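Local atomic coordinates of kinesin-like protein KAR3 (PDB entry 1F9V), a protein that probably hydrolyses ATP to drive movement along microtubules, as a kinesin-family motor built on a P-loop NTPase core. Residues Arg10-Ala14 with Pro320-His324; Asp22-Val28 with Ser39-Ile45. The protein carries 2 engineered substitutions. One frame throughout, in Å; residues are numbered along the deposited sequence.

Contact 1: Arg10-Ala14 with Pro320-His324; sequences RIRPA and PSSSH. With ADP (adenosine-5'-diphosphate), chain C.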
loop_
_atom_site.group_PDB
_atom_site.type_symbol
_atom_site.label_atom_id
_atom_site.label_comp_id
_atom_site.label_asym_id
_atom_site.label_seq_id
_atom_site.Cartn_x
_atom_site.Cartn_y
_atom_site.Cartn_z
ATOM N N ARG A 10 -8.170 -7.799 -1.929
ATOM C CA ARG A 10 -8.215 -8.235 -3.317
ATOM C C ARG A 10 -7.803 -9.685 -3.455
ATOM O O ARG A 10 -6.703 -10.074 -3.057
ATOM C CB ARG A 10 -7.312 -7.391 -4.212
ATOM C CG ARG A 10 -7.340 -7.882 -5.661
ATOM C CD ARG A 10 -6.282 -7.228 -6.541
ATOM N NE ARG A 10 -6.630 -7.362 -7.951
ATOM C CZ ARG A 10 -6.019 -6.718 -8.939
ATOM N NH1 ARG A 10 -5.015 -5.886 -8.674
ATOM N NH2 ARG A 10 -6.420 -6.888 -10.190
ATOM N N ILE A 11 -8.699 -10.488 -4.022
ATOM C CA ILE A 11 -8.420 -11.898 -4.251
ATOM C C ILE A 11 -7.931 -12.003 -5.690
ATOM O O ILE A 11 -8.646 -11.626 -6.621
ATOM C CB ILE A 11 -9.698 -12.771 -4.098
ATOM C CG1 ILE A 11 -10.306 -12.568 -2.707
ATOM C CG2 ILE A 11 -9.357 -14.244 -4.324
ATOM C CD1 ILE A 11 -11.766 -12.952 -2.611
ATOM N N ARG A 12 -6.711 -12.483 -5.882
ATOM C CA ARG A 12 -6.190 -12.622 -7.233
ATOM C C ARG A 12 -6.736 -13.899 -7.861
ATOM O O ARG A 12 -7.229 -14.784 -7.161
ATOM C CB ARG A 12 -4.663 -12.704 -7.211
ATOM C CG ARG A 12 -4.107 -13.959 -6.545
ATOM C CD ARG A 12 -2.716 -14.310 -7.072
ATOM N NE ARG A 12 -2.021 -15.310 -6.262
ATOM C CZ ARG A 12 -2.270 -16.618 -6.299
ATOM N NH1 ARG A 12 -3.208 -17.095 -7.113
ATOM N NH2 ARG A 12 -1.578 -17.451 -5.530
ATOM N N PRO A 13 -6.720 -13.978 -9.202
ATOM C CA PRO A 13 -7.206 -15.192 -9.866
ATOM C C PRO A 13 -6.304 -16.361 -9.473
ATOM O O PRO A 13 -5.126 -16.177 -9.157
ATOM C CB PRO A 13 -7.090 -14.869 -11.360
ATOM C CG PRO A 13 -7.034 -13.367 -11.432
ATOM C CD PRO A 13 -6.342 -12.931 -10.166
ATOM N N ALA A 14 -6.854 -17.570 -9.476
ATOM C CA ALA A 14 -6.042 -18.731 -9.129
ATOM C C ALA A 14 -5.180 -19.100 -10.317
ATOM O O ALA A 14 -5.541 -18.825 -11.473
ATOM C CB ALA A 14 -6.933 -19.915 -8.746
ATOM N N PRO A 320 -6.705 -17.129 -3.703
ATOM C CA PRO A 320 -8.007 -17.787 -3.533
ATOM C C PRO A 320 -7.860 -19.286 -3.246
ATOM O O PRO A 320 -8.843 -19.970 -2.953
ATOM C CB PRO A 320 -8.679 -17.564 -4.876
ATOM C CG PRO A 320 -7.518 -17.649 -5.848
ATOM C CD PRO A 320 -6.298 -17.099 -5.121
ATOM N N SER A 321 -6.631 -19.786 -3.322
ATOM C CA SER A 321 -6.361 -21.210 -3.153
ATOM C C SER A 321 -6.196 -21.787 -1.754
ATOM O O SER A 321 -5.732 -21.118 -0.833
ATOM C CB SER A 321 -5.159 -21.574 -4.015
ATOM O OG SER A 321 -5.373 -21.097 -5.338
ATOM N N SER A 322 -6.576 -23.061 -1.627
ATOM C CA SER A 322 -6.535 -23.798 -0.360
ATOM C C SER A 322 -5.167 -23.953 0.276
ATOM O O SER A 322 -5.054 -23.922 1.501
ATOM C CB SER A 322 -7.145 -25.194 -0.536
ATOM O OG SER A 322 -8.488 -25.105 -0.963
ATOM N N SER A 323 -4.130 -24.130 -0.537
ATOM C CA SER A 323 -2.789 -24.299 0.010
ATOM C C SER A 323 -2.327 -23.061 0.770
ATOM O O SER A 323 -1.419 -23.135 1.595
ATOM C CB SER A 323 -1.790 -24.616 -1.107
ATOM O OG SER A 323 -1.686 -23.543 -2.027
ATOM N N HIS A 324 -2.967 -21.928 0.499
ATOM C CA HIS A 324 -2.601 -20.671 1.148
ATOM C C HIS A 324 -3.625 -20.186 2.161
ATOM O O HIS A 324 -3.491 -19.082 2.695
ATOM C CB HIS A 324 -2.434 -19.567 0.100
ATOM C CG HIS A 324 -1.531 -19.934 -1.034
ATOM N ND1 HIS A 324 -1.959 -19.964 -2.343
ATOM C CD2 HIS A 324 -0.214 -20.242 -1.060
ATOM C CE1 HIS A 324 -0.943 -20.275 -3.129
ATOM N NE2 HIS A 324 0.126 -20.449 -2.376
HETATM P PB ADP C . 3.564 -10.817 -4.647
HETATM O O1B ADP C . 2.515 -10.618 -3.615
HETATM O O2B ADP C . 4.168 -9.406 -5.117
HETATM O O3B ADP C . 4.628 -11.739 -4.174
HETATM P PA ADP C . 3.063 -11.030 -7.486
HETATM O O1A ADP C . 2.320 -9.804 -7.774
HETATM O O2A ADP C . 4.469 -10.840 -7.837
HETATM O O3A ADP C . 2.912 -11.398 -5.959
HETATM O "O5'" ADP C . 2.513 -12.238 -8.348
HETATM C "C5'" ADP C . 2.002 -13.497 -7.905
HETATM C "C4'" ADP C . 1.620 -14.236 -9.221
HETATM O "O4'" ADP C . 0.214 -14.031 -9.400
HETATM C "C3'" ADP C . 2.274 -13.633 -10.480
HETATM O "O3'" ADP C . 2.610 -14.633 -11.457
HETATM C "C2'" ADP C . 1.251 -12.653 -11.027
HETATM O "O2'" ADP C . 1.413 -12.374 -12.428
HETATM C "C1'" ADP C . -0.064 -13.302 -10.620
HETATM N N9 ADP C . -1.130 -12.306 -10.289
HETATM C C8 ADP C . -1.211 -11.641 -9.120
HETATM N N7 ADP C . -2.275 -10.864 -9.129
HETATM C C5 ADP C . -2.888 -11.007 -10.275
HETATM C C6 ADP C . -4.033 -10.479 -10.851
HETATM N N6 ADP C . -4.774 -9.597 -10.172
HETATM N N1 ADP C . -4.404 -10.853 -12.114
HETATM C C2 ADP C . -3.685 -11.741 -12.831
HETATM N N3 ADP C . -2.574 -12.270 -12.282
HETATM C C4 ADP C . -2.148 -11.938 -11.035
#

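Contact 2: Asp22-Val28 with Ser39-Ile45; sequences DTSLINV and SMEVTKI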
loop_
_atom_site.group_PDB
_atom_site.type_symbol
_atom_site.label_atom_id
_atom_site.label_comp_id
_atom_site.label_asym_id
_atom_site.label_seq_id
_atom_site.Cartn_x
_atom_site.Cartn_y
_atom_site.Cartn_z
ATOM N N ASP A 22 -10.068 -26.968 -3.305
ATOM C CA ASP A 22 -10.673 -28.223 -2.854
ATOM C C ASP A 22 -10.950 -28.333 -1.356
ATOM O O ASP A 22 -11.889 -29.022 -0.949
ATOM C CB ASP A 22 -9.779 -29.406 -3.237
ATOM C CG ASP A 22 -9.722 -29.651 -4.730
ATOM O OD1 ASP A 22 -10.522 -29.056 -5.486
ATOM O OD2 ASP A 22 -8.864 -30.455 -5.143
ATOM N N THR A 23 -10.136 -27.675 -0.535
ATOM C CA THR A 23 -10.296 -27.784 0.910
ATOM C C THR A 23 -10.631 -26.505 1.669
ATOM O O THR A 23 -10.414 -26.422 2.878
ATOM C CB THR A 23 -9.038 -28.416 1.535
ATOM O OG1 THR A 23 -7.876 -27.699 1.102
ATOM C CG2 THR A 23 -8.903 -29.870 1.094
ATOM N N SER A 24 -11.161 -25.510 0.969
ATOM C CA SER A 24 -11.541 -24.263 1.619
ATOM C C SER A 24 -12.537 -23.508 0.755
ATOM O O SER A 24 -12.720 -23.821 -0.425
ATOM C CB SER A 24 -10.311 -23.382 1.891
ATOM O OG SER A 24 -9.598 -23.097 0.705
ATOM N N LEU A 25 -13.182 -22.516 1.353
ATOM C CA LEU A 25 -14.158 -21.715 0.647
ATOM C C LEU A 25 -14.026 -20.240 1.005
ATOM O O LEU A 25 -14.019 -19.865 2.175
ATOM C CB LEU A 25 -15.569 -22.190 0.989
ATOM C CG LEU A 25 -16.706 -21.270 0.552
ATOM C CD1 LEU A 25 -16.815 -21.295 -0.965
ATOM C CD2 LEU A 25 -18.014 -21.706 1.204
ATOM N N ILE A 26 -13.912 -19.409 -0.016
ATOM C CA ILE A 26 -13.833 -17.978 0.196
ATOM C C ILE A 26 -15.017 -17.436 -0.573
ATOM O O ILE A 26 -15.076 -17.548 -1.795
ATOM C CB ILE A 26 -12.527 -17.380 -0.370
ATOM C CG1 ILE A 26 -11.343 -17.835 0.485
ATOM C CG2 ILE A 26 -12.611 -15.862 -0.371
ATOM C CD1 ILE A 26 -9.985 -17.526 -0.119
ATOM N N ASN A 27 -15.977 -16.878 0.146
ATOM C CA ASN A 27 -17.164 -16.331 -0.485
ATOM C C ASN A 27 -17.246 -14.826 -0.276
ATOM O O ASN A 27 -17.276 -14.349 0.860
ATOM C CB ASN A 27 -18.416 -16.995 0.092
ATOM C CG ASN A 27 -19.696 -16.313 -0.362
ATOM O OD1 ASN A 27 -19.896 -16.071 -1.553
ATOM N ND2 ASN A 27 -20.568 -15.997 0.589
ATOM N N VAL A 28 -17.294 -14.080 -1.373
ATOM C CA VAL A 28 -17.383 -12.629 -1.294
ATOM C C VAL A 28 -18.799 -12.175 -1.614
ATOM O O VAL A 28 -19.349 -12.532 -2.653
ATOM C CB VAL A 28 -16.416 -11.949 -2.289
ATOM C CG1 VAL A 28 -16.565 -10.438 -2.203
ATOM C CG2 VAL A 28 -14.980 -12.370 -2.002
ATOM N N SER A 39 -18.734 -7.582 2.561
ATOM C CA SER A 39 -18.339 -8.670 3.440
ATOM C C SER A 39 -17.919 -9.934 2.708
ATOM O O SER A 39 -18.205 -10.120 1.525
ATOM C CB SER A 39 -19.479 -9.003 4.404
ATOM O OG SER A 39 -20.614 -9.439 3.683
ATOM N N MET A 40 -17.213 -10.794 3.435
ATOM C CA MET A 40 -16.747 -12.061 2.899
ATOM C C MET A 40 -16.682 -13.086 4.025
ATOM O O MET A 40 -16.626 -12.729 5.207
ATOM C CB MET A 40 -15.365 -11.892 2.249
ATOM C CG MET A 40 -14.248 -11.554 3.227
ATOM S SD MET A 40 -12.701 -11.116 2.394
ATOM C CE MET A 40 -12.156 -12.736 1.837
ATOM N N GLU A 41 -16.704 -14.361 3.645
ATOM C CA GLU A 41 -16.649 -15.459 4.601
ATOM C C GLU A 41 -15.612 -16.464 4.147
ATOM O O GLU A 41 -15.540 -16.806 2.970
ATOM C CB GLU A 41 -18.009 -16.150 4.712
ATOM C CG GLU A 41 -19.052 -15.330 5.438
ATOM C CD GLU A 41 -20.447 -15.901 5.282
ATOM O OE1 GLU A 41 -20.566 -17.057 4.822
ATOM O OE2 GLU A 41 -21.427 -15.199 5.619
ATOM N N VAL A 42 -14.803 -16.929 5.091
ATOM C CA VAL A 42 -13.760 -17.895 4.794
ATOM C C VAL A 42 -13.977 -19.114 5.671
ATOM O O VAL A 42 -14.128 -18.996 6.885
ATOM C CB VAL A 42 -12.347 -17.309 5.081
ATOM C CG1 VAL A 42 -11.277 -18.362 4.827
ATOM C CG2 VAL A 42 -12.106 -16.085 4.209
ATOM N N THR A 43 -13.986 -20.287 5.050
ATOM C CA THR A 43 -14.187 -21.530 5.779
ATOM C C THR A 43 -13.173 -22.591 5.367
ATOM O O THR A 43 -12.873 -22.746 4.184
ATOM C CB THR A 43 -15.590 -22.099 5.523
ATOM O OG1 THR A 43 -16.568 -21.073 5.712
ATOM C CG2 THR A 43 -15.874 -23.244 6.476
ATOM N N LYS A 44 -12.642 -23.314 6.349
ATOM C CA LYS A 44 -11.691 -24.387 6.087
ATOM C C LYS A 44 -12.494 -25.686 6.147
ATOM O O LYS A 44 -13.295 -25.879 7.064
ATOM C CB LYS A 44 -10.580 -24.395 7.140
ATOM C CG LYS A 44 -9.535 -23.300 6.922
ATOM C CD LYS A 44 -8.485 -23.294 8.029
ATOM C CE LYS A 44 -7.842 -24.667 8.199
ATOM N NZ LYS A 44 -6.422 -24.706 7.750
ATOM N N ILE A 45 -12.278 -26.564 5.172
ATOM C CA ILE A 45 -13.005 -27.828 5.088
ATOM C C ILE A 45 -12.887 -28.722 6.325
ATOM O O ILE A 45 -13.817 -29.462 6.644
ATOM C CB ILE A 45 -12.576 -28.629 3.823
ATOM C CG1 ILE A 45 -13.663 -29.637 3.452
ATOM C CG2 ILE A 45 -11.259 -29.339 4.066
ATOM C CD1 ILE A 45 -13.374 -30.405 2.180
HETATM O O HOH W 1 -16.842 -19.371 3.549
#

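Contact 1: Arg10-Ala14 with Pro320-His324
Pro320 wedges its ring against Ile11, Arg12 and Ala14 where strand 4-11 of the kinesin motor domain runs into its ADP pocket. CG2 of Ile11, standing anti to the backbone N, meets CB of Pro320 at a tight 3.4 Å; farther round the ring CB of Ala14 packs on CG. CG and CD of Pro320 both come within 3.2 Å of O of Arg12. Arg12 passes at about a right angle to the proline, so that CD of Pro320 lies over one face of the guanidinium, 3.7 Å from NH1. That flat group is tethered: NH1 bonds O of Pro13, which lies almost in the guanidinium plane, NE reaches Gly95 and NH2 forms a salt bridge with Glu19. The His324 ring, its ND1 bonded to Ser319, stands nearly upright to it (83°), with CE1 at the guanidinium edge. Arg12 CD runs beside O4' of the ADP ribose and its CB by N7 of the adenine. Shortening Arg12 to an alanine would probably leave Glu19 without its charge mate and open a gap beside CD of Pro320 and the ribose. Pro13 CD rests on adenine C6, while the guanidinium of Arg10 carries ADP N6 over one face, 3.2 Å from NH2.

Contact 2: Asp22-Val28 with Ser39-Ile45
Leu25 and Thr43 face each other as a hydrogen-bonded antiparallel pair, each amide giving its N-H to the other's carbonyl at 2.9 Å, from N of Leu25 to O of Thr43 and from N of Thr43 to O of Leu25. Two residues on, Asn27 and Glu41 repeat the exchange; the bond from Asn27 N to Glu41 O is the straightest of the set, 174° at the hydrogen. A fifth bond, Ile45 N to Thr23 O at 3.0 Å, approaches from above the carbonyl plane. There the Ile45 side chain slants across that of Thr23: CG2, set between its own backbone N and carbonyl carbon, presses on CB of Thr23 at 3.5 Å, a tight fit at the exposed end. A water bridges the strands beside Leu25, donating to its O and bonded to OG1 of Thr43.

On the face shared by Ser24, Ile26, Val28, Met40, Val42 and Lys44, the middle is apolar. Ile26 lies alongside both Met40 and Val42, all pointing the same way; its CG2 touches CE of Met40 at 3.9 Å and its CG1 meets CG2 of Val42. The bend of Met40 at chi3 (-74°) brings the methyl over to that branch. Beyond this shell, Ile11 packs on Ile26 and Val28, Ile59 on Val28 and Met40, and the helix 325-338 lies against Val42 through Ile325, Leu329 and Leu332. At its polar end Ser24 OG is bonded to Ser322, and NZ of Lys44 to Asn326. Strand 39-44 is also paired, through Met40 and Val42, with the strand 51-56. The whole is a beta hairpin forming two strands of a three-stranded antiparallel meander, a small sheet beside the large central one of the kinesin motor domain.

How the contacts relate
Contact 1 is the more buried and sits at the nucleotide; contact 2 lies farther from the chain's centre, with exposed residues at its Asp22-Ile45 end, and is nested inside the long loop that contact 1 closes. Their chemistry differs accordingly. Contact 2 is knit by backbone bonds between neighbouring strands, whereas residues 10-14 and 320-324 meet through side-chain packing, with the polar side-chain ends of Arg12, Ser321 and His324 bonded mostly to residues beyond the two segments. The two contacts meet directly: Ile11 CD1 packs on Val28 CG2 at 3.3 Å, and Ser322 OG probably bonds Thr23 N. Strand 4-11 and helix 325-338 both border the small sheet's apolar face.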